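PDB 2VTW: fiber protein 2 from Fowl adenovirus 1, which probably forms the trimeric short-fibre spike at capsid vertices, its C-terminal head, the part described here, attaching the virion to a host receptor. Local coordinates for residues 1-5 with 201-205; 79-85 with 163-167; 104-108 with 151-155; 167-171 with 189-194. One frame throughout, in Å; residues are numbered along the deposited sequence.

Contact 1. Residues 1-5 with 201-205; sequences TSSVA and APVTV
Pro202 sets its ring against the backbone of Ser2 and Ser3, and the ring can be followed atom by atom. CB lies 3.6 Å from Ser2 O and 3.9 Å from Ala5 CB, an apolar contact between side chains. CG, the next atom round the ring, rests on the carbonyl group of Ser3, and CD closes the circuit 3.6 Å from Ser3 O. The proline thus packs mainly on peptide oxygens rather than on other side chains. At the chain ends Thr1 and Thr204 pass each other at a slant. With Thr1 CG2 anti to the backbone N (OG1 at chi1 -60°), that methyl reaches Pro202 O at 3.7 Å, while Thr1 OG1 faces Thr204 CG2.

No direct hydrogen bond joins 1-5 to 201-205. One water donates to both Ser2 O and Pro202 O, and a second is bound by Thr1 OG1 and by Thr204 N. Within 1-5, Ser2 OG donates to Val4 O at 2.7 Å, in the carbonyl plane and on a lone pair, which ties Ser2 to the first residue of strand 4-23. Val4 points away from Pro202, packing on Val4 of the third subunit and Thr40 of the second. Between 1-5 and 201-205 the direct join is made by a proline, a pair of threonine side chains and two water bridges, and rests on shape and solvent more than on direct polar pairing.

Contact 2. Residues 79-85 with 163-167; sequences FLTQCNP and TYNLI. With SO4 (sulfate ion), chain G.
The ring of Phe79 receives the edge of Tyr164 on one face, a T-shaped pair with centroids 4.8 Å apart and planes at 70°. Tyr164 CD1 stands almost over the centre of the phenylalanine ring, 3.6 Å from Phe79 CG. One face of the tyrosine is used in turn by Cys83, whose CB makes a CH-pi contact 4.0 Å from the ring centroid. Cys83 SG, anti to its own backbone N (chi1 -167°), swings past the ring in an oblique sulfur-aromatic contact and on to Leu166 CD1.

Aliphatic packing continues from there. Leu166 CD1 also meets the edge of Phe79, and its other branch, CD2, touches Pro85 CD at 3.5 Å, the leucine branch and the proline ring reaching toward each other.

In this head domain, a beta-sandwich that assembles as a trimer, the loop 79-85 after strand 71-76 thereby folds against strand 163-173, whose Tyr164 and Leu166 face it while Asn165 between them turns away.

Among the polar links, Tyr164 OH donates to Gln82 OE1 at 2.5 Å, approaching from above the carbonyl plane; the same hydroxyl is hydrogen-bonded to Asn160. The Gln82 amide stands nearly perpendicular to the tyrosine ring, and its other end, NE2, bonds a sulfate ion, probably from the crystallisation liquor. Sulfate O3 is gripped by the backbone N of Thr81 and, almost straight at 175°, by Gln82 N at 2.7 Å, with a weak bond from Thr81 OG1.

Contact 3. Residues 104-108 with 151-155; sequences EPARN and MQVTP
Val153 lies under the bend of residues 105-108 and spreads its two methyls beneath different parts of it. CG1, anti to the backbone N (chi1 170°), runs up to Ala106 O at 3.4 Å and also touches Asn108 CB at 4.0 Å. CG2 turns to Pro105 CB, 3.9 Å away, where the proline ring and the valine cross at an angle. One branched side chain thus touches three residues of a loop that has no regular structure.

One polar bond fixes the far end of the bend. Asn108 ND2 donates to Val153 O at 2.9 Å with an angle of 167°; it arrives in the carbonyl plane on a lone pair, and the oxygen lies close to the amide plane of the asparagine. The bond and the methyl packing thus use the same valine, its carbonyl for one and its side chain for the other. Asn108 OD1 holds a weak bond to Ile110 N, so both ends of the amide have partners.

Strand 147-157, which carries Val153, pairs antiparallel with strands 129-140 and 163-173. Cys196 of strand 185-197 packs on both Pro105 and Val153, and Tyr49 of the third subunit packs on Asn108.

Contact 4. Residues 167-171 with 189-194; sequences IAFTF and IGPVVH
Phe169 and Phe171 both hold CG anti to the carbonyl carbon (chi1 -71° and -64°), which sends their rings across from strand 163-173 toward Val192 and Ile189. Val192 CG1 comes to the edge of the Phe169 ring, 4.0 Å from CE1, the two side chains sliding past each other in opposite directions. Its other methyl, CG2, turns to Phe171 CE1, one methyl for each phenylalanine. Ile189 CD1 lies in the plane of the Phe171 ring, 3.6 Å from CD1.

At the other end of the contact His194 CB packs on Phe169 CZ at 3.9 Å, and the planes of its imidazole and the Phe169 ring are steeply inclined to each other. Ile167 CG2 approaches the same imidazole, 3.9 Å from ND1.

No hydrogen bond crosses between the segments, whose axes come no closer than 10.5 Å and run at 138°: this is the face-to-face packing of a beta-sandwich, joined through side chains alone. Met151 of strand 147-157 touches Phe169, Val192 and His194, while Val50 of strand 43-53 touches Phe171 and Ile189. Strand 163-173 runs between 71-76 and 147-157, and strand 185-197 between 43-53 and 129-140.

Contacts 2, 3 and 4 are joined through the neighbouring strands 147-157 and 163-173. Contacts 2 and 3, with centres 11 Å apart, share a probable hydrogen bond between Leu166 O and Thr154 N (2.7 Å), and Phe79 packs on Glu104 where their loops meet. Contact 4 continues along strand 163-173 from contact 2, with Ile167 in both, and Met151, on the strand of contact 3, packs on Val192 of contact 4 (Met151 CE to Val192 CG1 3.3 Å). Contact 1 stands apart, its centre about 19 Å from that of contact 3, yet it closes the chain loop in which the other three are nested. The sulfate, probably from the crystallisation liquor, belongs to contact 2.

Contact 1. Residues 1-5 with 201-205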
loop_
_atom_site.group_PDB
_atom_site.type_symbol
_atom_site.label_atom_id
_atom_site.label_comp_id
_atom_site.label_asym_id
_atom_site.label_seq_id
_atom_site.Cartn_x
_atom_site.Cartn_y
_atom_site.Cartn_z
ATOM N N THR A 1 4.639 1.988 28.575
ATOM C CA THR A 1 5.161 1.493 27.307
ATOM C C THR A 1 4.422 2.114 26.126
ATOM O O THR A 1 3.184 2.083 26.027
ATOM C CB THR A 1 5.061 -0.042 27.245
ATOM O OG1 THR A 1 5.828 -0.618 28.309
ATOM C CG2 THR A 1 5.747 -0.571 25.994
ATOM N N SER A 2 5.259 2.417 25.426
ATOM C CA SER A 2 4.880 2.966 24.117
ATOM C C SER A 2 3.994 2.015 23.312
ATOM O O SER A 2 4.253 0.808 23.225
ATOM C CB SER A 2 6.115 3.323 23.261
ATOM O OG SER A 2 5.741 4.209 22.204
ATOM N N SER A 3 2.955 2.581 22.706
ATOM C CA SER A 3 2.158 1.843 21.736
ATOM C C SER A 3 2.780 1.916 20.346
ATOM O O SER A 3 2.239 1.348 19.398
ATOM C CB SER A 3 0.740 2.370 21.738
ATOM O OG SER A 3 0.722 3.783 21.662
ATOM N N VAL A 4 3.926 2.592 20.219
ATOM C CA VAL A 4 4.671 2.659 18.953
ATOM C C VAL A 4 6.152 2.305 19.174
ATOM O O VAL A 4 6.762 2.791 20.127
ATOM C CB VAL A 4 4.564 4.072 18.325
ATOM C CG1 VAL A 4 5.269 4.081 16.965
ATOM C CG2 VAL A 4 3.101 4.501 18.189
ATOM N N ALA A 5 6.711 1.443 18.324
ATOM C CA ALA A 5 8.115 1.038 18.375
ATOM C C ALA A 5 8.676 0.907 16.951
ATOM O O ALA A 5 7.919 0.679 16.021
ATOM C CB ALA A 5 8.284 -0.283 19.118
ATOM N N ALA A 201 0.985 -5.817 20.389
ATOM C CA ALA A 201 1.414 -4.433 20.539
ATOM C C ALA A 201 2.855 -4.431 21.102
ATOM O O ALA A 201 3.346 -5.468 21.553
ATOM C CB ALA A 201 0.441 -3.637 21.442
ATOM N N PRO A 202 3.571 -3.306 20.996
ATOM C CA PRO A 202 4.971 -3.328 21.467
ATOM C C PRO A 202 5.140 -3.677 22.975
ATOM O O PRO A 202 4.383 -3.179 23.792
ATOM C CB PRO A 202 5.448 -1.899 21.195
ATOM C CG PRO A 202 4.536 -1.434 20.047
ATOM C CD PRO A 202 3.213 -2.009 20.412
ATOM N N VAL A 203 6.111 -4.545 23.282
ATOM C CA VAL A 203 6.458 -4.932 24.672
ATOM C C VAL A 203 7.943 -4.719 24.949
ATOM O O VAL A 203 8.795 -5.027 24.098
ATOM C CB VAL A 203 6.165 -6.421 24.967
ATOM C CG1 VAL A 203 4.710 -6.615 25.244
ATOM C CG2 VAL A 203 6.642 -7.313 23.814
ATOM N N THR A 204 8.245 -4.210 26.145
ATOM C CA THR A 204 9.633 -4.077 26.615
ATOM C C THR A 204 10.239 -5.424 26.982
ATOM O O THR A 204 9.517 -6.384 27.274
ATOM C CB THR A 204 9.719 -3.201 27.836
ATOM O OG1 THR A 204 8.776 -3.668 28.805
ATOM C CG2 THR A 204 9.414 -1.766 27.476
ATOM N N VAL A 205 11.573 -5.484 26.949
ATOM C CA VAL A 205 12.313 -6.677 27.362
ATOM C C VAL A 205 12.210 -6.832 28.880
ATOM O O VAL A 205 12.073 -5.826 29.610
ATOM C CB VAL A 205 13.814 -6.611 26.978
ATOM C CG1 VAL A 205 13.994 -6.604 25.457
ATOM C CG2 VAL A 205 14.473 -5.379 27.612
ATOM O OXT VAL A 205 12.254 -7.970 29.390
HETATM O O HOH W 1 5.857 -3.775 27.944
HETATM O O HOH W 2 2.396 -1.275 23.874
#

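Contact 2. Residues 79-85 with 163-167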
loop_
_atom_site.group_PDB
_atom_site.type_symbol
_atom_site.label_atom_id
_atom_site.label_comp_id
_atom_site.label_asym_id
_atom_site.label_seq_id
_atom_site.Cartn_x
_atom_site.Cartn_y
_atom_site.Cartn_z
ATOM N N PHE A 79 13.396 -13.013 14.635
ATOM C CA PHE A 79 14.089 -14.050 15.428
ATOM C C PHE A 79 15.510 -14.170 14.870
ATOM O O PHE A 79 15.822 -15.084 14.086
ATOM C CB PHE A 79 13.381 -15.402 15.303
ATOM C CG PHE A 79 11.924 -15.384 15.719
ATOM C CD1 PHE A 79 11.567 -15.354 17.060
ATOM C CD2 PHE A 79 10.914 -15.399 14.760
ATOM C CE1 PHE A 79 10.237 -15.359 17.440
ATOM C CE2 PHE A 79 9.586 -15.405 15.131
ATOM C CZ PHE A 79 9.240 -15.386 16.468
ATOM N N LEU A 80 16.346 -13.212 15.241
ATOM C CA LEU A 80 17.616 -13.017 14.566
ATOM C C LEU A 80 18.624 -14.107 14.868
ATOM O O LEU A 80 19.584 -14.235 14.122
ATOM C CB LEU A 80 18.217 -11.648 14.901
ATOM C CG LEU A 80 17.385 -10.427 14.474
ATOM C CD1 LEU A 80 18.108 -9.123 14.733
ATOM C CD2 LEU A 80 16.991 -10.561 12.996
ATOM N N THR A 81 18.408 -14.898 15.928
ATOM C CA THR A 81 19.248 -16.086 16.171
ATOM C C THR A 81 18.525 -17.406 15.900
ATOM O O THR A 81 19.070 -18.267 15.206
ATOM C CB THR A 81 19.896 -16.048 17.595
ATOM O OG1 THR A 81 18.894 -15.748 18.577
ATOM C CG2 THR A 81 20.943 -14.964 17.662
ATOM N N GLN A 82 17.286 -17.551 16.371
ATOM C CA GLN A 82 16.551 -18.821 16.216
ATOM C C GLN A 82 16.029 -19.131 14.808
ATOM O O GLN A 82 15.902 -20.305 14.436
ATOM C CB GLN A 82 15.351 -18.887 17.177
ATOM C CG GLN A 82 15.631 -18.665 18.660
ATOM C CD GLN A 82 14.358 -18.779 19.493
ATOM O OE1 GLN A 82 13.737 -19.846 19.551
ATOM N NE2 GLN A 82 13.950 -17.683 20.120
ATOM N N CYS A 83 15.672 -18.104 14.031
ATOM C CA CYS A 83 15.123 -18.342 12.674
ATOM C C CYS A 83 15.288 -17.099 11.771
ATOM O O CYS A 83 14.484 -16.175 11.810
ATOM C CB CYS A 83 13.657 -18.778 12.776
ATOM S SG CYS A 83 13.007 -19.425 11.270
ATOM N N ASN A 84 16.357 -17.105 10.978
ATOM C CA ASN A 84 16.846 -15.939 10.251
ATOM C C ASN A 84 17.523 -16.367 8.940
ATOM O O ASN A 84 18.704 -16.136 8.750
ATOM C CB ASN A 84 17.825 -15.176 11.135
ATOM C CG ASN A 84 18.096 -13.768 10.643
ATOM O OD1 ASN A 84 17.551 -13.328 9.608
ATOM N ND2 ASN A 84 18.906 -13.027 11.399
ATOM N N PRO A 85 16.762 -16.974 8.020
ATOM C CA PRO A 85 17.306 -17.573 6.789
ATOM C C PRO A 85 18.161 -16.642 5.917
ATOM O O PRO A 85 19.056 -17.126 5.218
ATOM C CB PRO A 85 16.056 -17.991 6.014
ATOM C CG PRO A 85 14.947 -18.005 6.992
ATOM C CD PRO A 85 15.296 -17.121 8.110
ATOM N N THR A 163 7.925 -23.977 14.516
ATOM C CA THR A 163 7.561 -23.070 13.433
ATOM C C THR A 163 7.656 -21.644 13.976
ATOM O O THR A 163 7.266 -21.375 15.100
ATOM C CB THR A 163 6.164 -23.505 12.929
ATOM O OG1 THR A 163 6.221 -23.940 11.563
ATOM C CG2 THR A 163 5.138 -22.515 13.209
ATOM N N TYR A 164 8.287 -20.754 13.205
ATOM C CA TYR A 164 8.335 -19.322 13.494
ATOM C C TYR A 164 7.717 -18.532 12.305
ATOM O O TYR A 164 7.928 -18.861 11.132
ATOM C CB TYR A 164 9.783 -18.838 13.655
ATOM C CG TYR A 164 10.575 -19.511 14.749
ATOM C CD1 TYR A 164 10.895 -18.833 15.920
ATOM C CD2 TYR A 164 11.043 -20.817 14.586
ATOM C CE1 TYR A 164 11.650 -19.451 16.934
ATOM C CE2 TYR A 164 11.798 -21.452 15.596
ATOM C CZ TYR A 164 12.092 -20.763 16.768
ATOM O OH TYR A 164 12.836 -21.374 17.772
ATOM N N ASN A 165 6.986 -17.470 12.626
ATOM C CA ASN A 165 6.336 -16.637 11.597
ATOM C C ASN A 165 7.242 -15.481 11.158
ATOM O O ASN A 165 7.600 -14.614 11.946
ATOM C CB ASN A 165 4.995 -16.125 12.090
ATOM C CG ASN A 165 3.999 -17.245 12.379
ATOM O OD1 ASN A 165 3.884 -18.240 11.652
ATOM N ND2 ASN A 165 3.282 -17.084 13.461
ATOM N N LEU A 166 7.633 -15.532 9.886
ATOM C CA LEU A 166 8.462 -14.527 9.222
ATOM C C LEU A 166 7.719 -13.973 7.991
ATOM O O LEU A 166 6.726 -14.561 7.567
ATOM C CB LEU A 166 9.784 -15.151 8.761
ATOM C CG LEU A 166 10.920 -15.328 9.810
ATOM C CD1 LEU A 166 10.525 -16.315 10.920
ATOM C CD2 LEU A 166 12.201 -15.758 9.084
ATOM N N ILE A 167 8.237 -12.879 7.417
ATOM C CA ILE A 167 7.737 -12.334 6.144
ATOM C C ILE A 167 8.657 -12.702 4.962
ATOM O O ILE A 167 9.802 -12.309 4.944
ATOM C CB ILE A 167 7.569 -10.763 6.185
ATOM C CG1 ILE A 167 6.953 -10.300 7.510
ATOM C CG2 ILE A 167 6.737 -10.292 4.932
ATOM C CD1 ILE A 167 7.112 -8.828 7.834
HETATM S S SO4 G . 15.776 -14.762 18.963
HETATM O O1 SO4 G . 14.333 -14.725 19.105
HETATM O O2 SO4 G . 16.303 -15.477 20.109
HETATM O O3 SO4 G . 16.192 -15.459 17.759
HETATM O O4 SO4 G . 16.266 -13.405 19.054
#

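Contact 3. Residues 104-108 with 151-155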
loop_
_atom_site.group_PDB
_atom_site.type_symbol
_atom_site.label_atom_id
_atom_site.label_comp_id
_atom_site.label_asym_id
_atom_site.label_seq_id
_atom_site.Cartn_x
_atom_site.Cartn_y
_atom_site.Cartn_z
ATOM N N GLU A 104 7.454 -9.295 15.439
ATOM C CA GLU A 104 6.974 -10.562 14.961
ATOM C C GLU A 104 5.607 -10.342 14.326
ATOM O O GLU A 104 4.718 -9.781 14.956
ATOM C CB GLU A 104 6.818 -11.548 16.108
ATOM C CG GLU A 104 6.446 -12.956 15.674
ATOM C CD GLU A 104 6.073 -13.875 16.856
ATOM O OE1 GLU A 104 6.342 -13.500 18.031
ATOM O OE2 GLU A 104 5.542 -14.978 16.571
ATOM N N PRO A 105 5.442 -10.809 13.082
ATOM C CA PRO A 105 4.121 -10.732 12.458
ATOM C C PRO A 105 3.169 -11.776 13.035
ATOM O O PRO A 105 3.606 -12.870 13.437
ATOM C CB PRO A 105 4.429 -11.035 11.007
ATOM C CG PRO A 105 5.639 -11.966 11.086
ATOM C CD PRO A 105 6.447 -11.414 12.194
ATOM N N ALA A 106 1.881 -11.447 13.088
ATOM C CA ALA A 106 0.876 -12.404 13.537
ATOM C C ALA A 106 0.846 -13.626 12.653
ATOM O O ALA A 106 1.228 -13.584 11.486
ATOM C CB ALA A 106 -0.541 -11.731 13.630
ATOM N N ARG A 107 0.399 -14.742 13.210
ATOM C CA ARG A 107 0.183 -15.963 12.451
ATOM C C ARG A 107 -0.717 -15.579 11.296
ATOM O O ARG A 107 -1.667 -14.840 11.498
ATOM C CB ARG A 107 -0.540 -17.000 13.334
ATOM C CG ARG A 107 -0.636 -18.448 12.792
ATOM C CD ARG A 107 -1.790 -19.276 13.510
ATOM N NE ARG A 107 -2.944 -19.510 12.600
ATOM C CZ ARG A 107 -4.230 -19.268 12.866
ATOM N NH1 ARG A 107 -4.632 -18.801 14.040
ATOM N NH2 ARG A 107 -5.143 -19.520 11.947
ATOM N N ASN A 108 -0.413 -16.101 10.123
ATOM C CA ASN A 108 -1.189 -15.872 8.914
ATOM C C ASN A 108 -2.334 -16.897 8.804
ATOM O O ASN A 108 -2.108 -18.072 8.498
ATOM C CB ASN A 108 -0.254 -15.941 7.704
ATOM C CG ASN A 108 -0.935 -15.536 6.417
ATOM O OD1 ASN A 108 -2.133 -15.226 6.410
ATOM N ND2 ASN A 108 -0.179 -15.515 5.327
ATOM N N MET A 151 4.375 -10.510 -1.143
ATOM C CA MET A 151 4.683 -10.442 0.277
ATOM C C MET A 151 3.728 -11.358 1.075
ATOM O O MET A 151 2.497 -11.245 0.964
ATOM C CB MET A 151 4.631 -9.007 0.750
ATOM C CG MET A 151 5.506 -8.046 -0.082
ATOM S SD MET A 151 4.976 -6.347 0.123
ATOM C CE MET A 151 5.587 -5.624 -1.384
ATOM N N GLN A 152 4.319 -12.282 1.850
ATOM C CA GLN A 152 3.580 -13.358 2.478
ATOM C C GLN A 152 4.169 -13.682 3.854
ATOM O O GLN A 152 5.307 -14.167 3.966
ATOM C CB GLN A 152 3.597 -14.595 1.592
ATOM C CG GLN A 152 2.784 -15.801 2.116
ATOM C CD GLN A 152 3.209 -17.080 1.427
ATOM O OE1 GLN A 152 2.883 -17.315 0.263
ATOM N NE2 GLN A 152 3.976 -17.904 2.133
ATOM N N VAL A 153 3.404 -13.393 4.904
ATOM C CA VAL A 153 3.764 -13.896 6.238
ATOM C C VAL A 153 3.625 -15.431 6.208
ATOM O O VAL A 153 2.600 -15.972 5.790
ATOM C CB VAL A 153 2.897 -13.293 7.314
ATOM C CG1 VAL A 153 3.107 -14.013 8.654
ATOM C CG2 VAL A 153 3.197 -11.815 7.436
ATOM N N THR A 154 4.672 -16.120 6.635
ATOM C CA THR A 154 4.815 -17.556 6.397
ATOM C C THR A 154 5.363 -18.244 7.649
ATOM O O THR A 154 6.271 -17.717 8.287
ATOM C CB THR A 154 5.850 -17.813 5.259
ATOM O OG1 THR A 154 5.525 -17.022 4.095
ATOM C CG2 THR A 154 5.887 -19.257 4.910
ATOM N N PRO A 155 4.811 -19.404 8.013
ATOM C CA PRO A 155 5.423 -20.208 9.102
ATOM C C PRO A 155 6.687 -20.932 8.633
ATOM O O PRO A 155 6.632 -21.644 7.651
ATOM C CB PRO A 155 4.339 -21.229 9.460
ATOM C CG PRO A 155 3.388 -21.230 8.343
ATOM C CD PRO A 155 3.609 -20.026 7.466
#

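Contact 4. Residues 167-171 with 189-194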
loop_
_atom_site.group_PDB
_atom_site.type_symbol
_atom_site.label_atom_id
_atom_site.label_comp_id
_atom_site.label_asym_id
_atom_site.label_seq_id
_atom_site.Cartn_x
_atom_site.Cartn_y
_atom_site.Cartn_z
ATOM N N ILE A 167 8.237 -12.879 7.417
ATOM C CA ILE A 167 7.737 -12.334 6.144
ATOM C C ILE A 167 8.657 -12.702 4.962
ATOM O O ILE A 167 9.802 -12.309 4.944
ATOM C CB ILE A 167 7.569 -10.763 6.185
ATOM C CG1 ILE A 167 6.953 -10.300 7.510
ATOM C CG2 ILE A 167 6.737 -10.292 4.932
ATOM C CD1 ILE A 167 7.112 -8.828 7.834
ATOM N N ALA A 168 8.136 -13.440 3.988
ATOM C CA ALA A 168 8.839 -13.725 2.744
ATOM C C ALA A 168 8.495 -12.647 1.699
ATOM O O ALA A 168 7.311 -12.349 1.476
ATOM C CB ALA A 168 8.475 -15.103 2.214
ATOM N N PHE A 169 9.535 -12.051 1.114
ATOM C CA PHE A 169 9.422 -11.105 -0.004
ATOM C C PHE A 169 10.032 -11.777 -1.209
ATOM O O PHE A 169 11.230 -12.027 -1.209
ATOM C CB PHE A 169 10.220 -9.838 0.254
ATOM C CG PHE A 169 9.656 -8.940 1.314
ATOM C CD1 PHE A 169 9.054 -7.749 0.980
ATOM C CD2 PHE A 169 9.794 -9.254 2.654
ATOM C CE1 PHE A 169 8.561 -6.903 1.945
ATOM C CE2 PHE A 169 9.287 -8.400 3.647
ATOM C CZ PHE A 169 8.669 -7.238 3.302
ATOM N N THR A 170 9.236 -12.101 -2.222
ATOM C CA THR A 170 9.791 -12.664 -3.453
ATOM C C THR A 170 9.736 -11.620 -4.564
ATOM O O THR A 170 8.653 -11.143 -4.945
ATOM C CB THR A 170 9.164 -14.002 -3.867
ATOM O OG1 THR A 170 9.338 -14.980 -2.823
ATOM C CG2 THR A 170 9.818 -14.538 -5.137
ATOM N N PHE A 171 10.925 -11.271 -5.050
ATOM C CA PHE A 171 11.123 -10.270 -6.095
ATOM C C PHE A 171 11.053 -10.961 -7.430
ATOM O O PHE A 171 11.837 -11.859 -7.701
ATOM C CB PHE A 171 12.467 -9.580 -5.901
ATOM C CG PHE A 171 12.547 -8.793 -4.622
ATOM C CD1 PHE A 171 12.454 -7.418 -4.637
ATOM C CD2 PHE A 171 12.710 -9.429 -3.395
ATOM C CE1 PHE A 171 12.506 -6.676 -3.460
ATOM C CE2 PHE A 171 12.765 -8.697 -2.201
ATOM C CZ PHE A 171 12.674 -7.331 -2.228
ATOM N N ILE A 189 16.329 -1.568 -5.463
ATOM C CA ILE A 189 14.869 -1.575 -5.454
ATOM C C ILE A 189 14.383 -1.103 -4.115
ATOM O O ILE A 189 14.964 -1.444 -3.082
ATOM C CB ILE A 189 14.303 -2.982 -5.743
ATOM C CG1 ILE A 189 12.766 -2.980 -5.733
ATOM C CG2 ILE A 189 14.815 -3.967 -4.719
ATOM C CD1 ILE A 189 12.141 -4.213 -6.339
ATOM N N GLY A 190 13.317 -0.303 -4.154
ATOM C CA GLY A 190 12.600 0.126 -2.960
ATOM C C GLY A 190 12.207 1.585 -3.001
ATOM O O GLY A 190 12.471 2.277 -3.991
ATOM N N PRO A 191 11.597 2.074 -1.910
ATOM C CA PRO A 191 11.242 1.278 -0.718
ATOM C C PRO A 191 10.062 0.348 -0.988
ATOM O O PRO A 191 9.067 0.764 -1.589
ATOM C CB PRO A 191 10.877 2.333 0.329
ATOM C CG PRO A 191 10.500 3.552 -0.450
ATOM C CD PRO A 191 11.203 3.478 -1.781
ATOM N N VAL A 192 10.215 -0.921 -0.620
ATOM C CA VAL A 192 9.138 -1.889 -0.724
ATOM C C VAL A 192 8.435 -1.879 0.616
ATOM O O VAL A 192 9.062 -2.229 1.622
ATOM C CB VAL A 192 9.681 -3.268 -1.024
ATOM C CG1 VAL A 192 8.544 -4.303 -1.055
ATOM C CG2 VAL A 192 10.476 -3.254 -2.351
ATOM N N VAL A 193 7.163 -1.456 0.658
ATOM C CA VAL A 193 6.483 -1.263 1.936
ATOM C C VAL A 193 5.395 -2.311 2.061
ATOM O O VAL A 193 4.587 -2.517 1.136
ATOM C CB VAL A 193 5.956 0.174 2.164
ATOM C CG1 VAL A 193 5.285 0.297 3.494
ATOM C CG2 VAL A 193 7.078 1.223 2.060
ATOM N N HIS A 194 5.427 -3.025 3.190
ATOM C CA HIS A 194 4.473 -4.080 3.504
ATOM C C HIS A 194 3.793 -3.741 4.796
ATOM O O HIS A 194 4.449 -3.288 5.719
ATOM C CB HIS A 194 5.204 -5.405 3.682
ATOM C CG HIS A 194 4.301 -6.548 3.990
ATOM N ND1 HIS A 194 4.333 -7.210 5.194
ATOM C CD2 HIS A 194 3.300 -7.116 3.272
ATOM C CE1 HIS A 194 3.428 -8.169 5.187
ATOM N NE2 HIS A 194 2.784 -8.131 4.037
#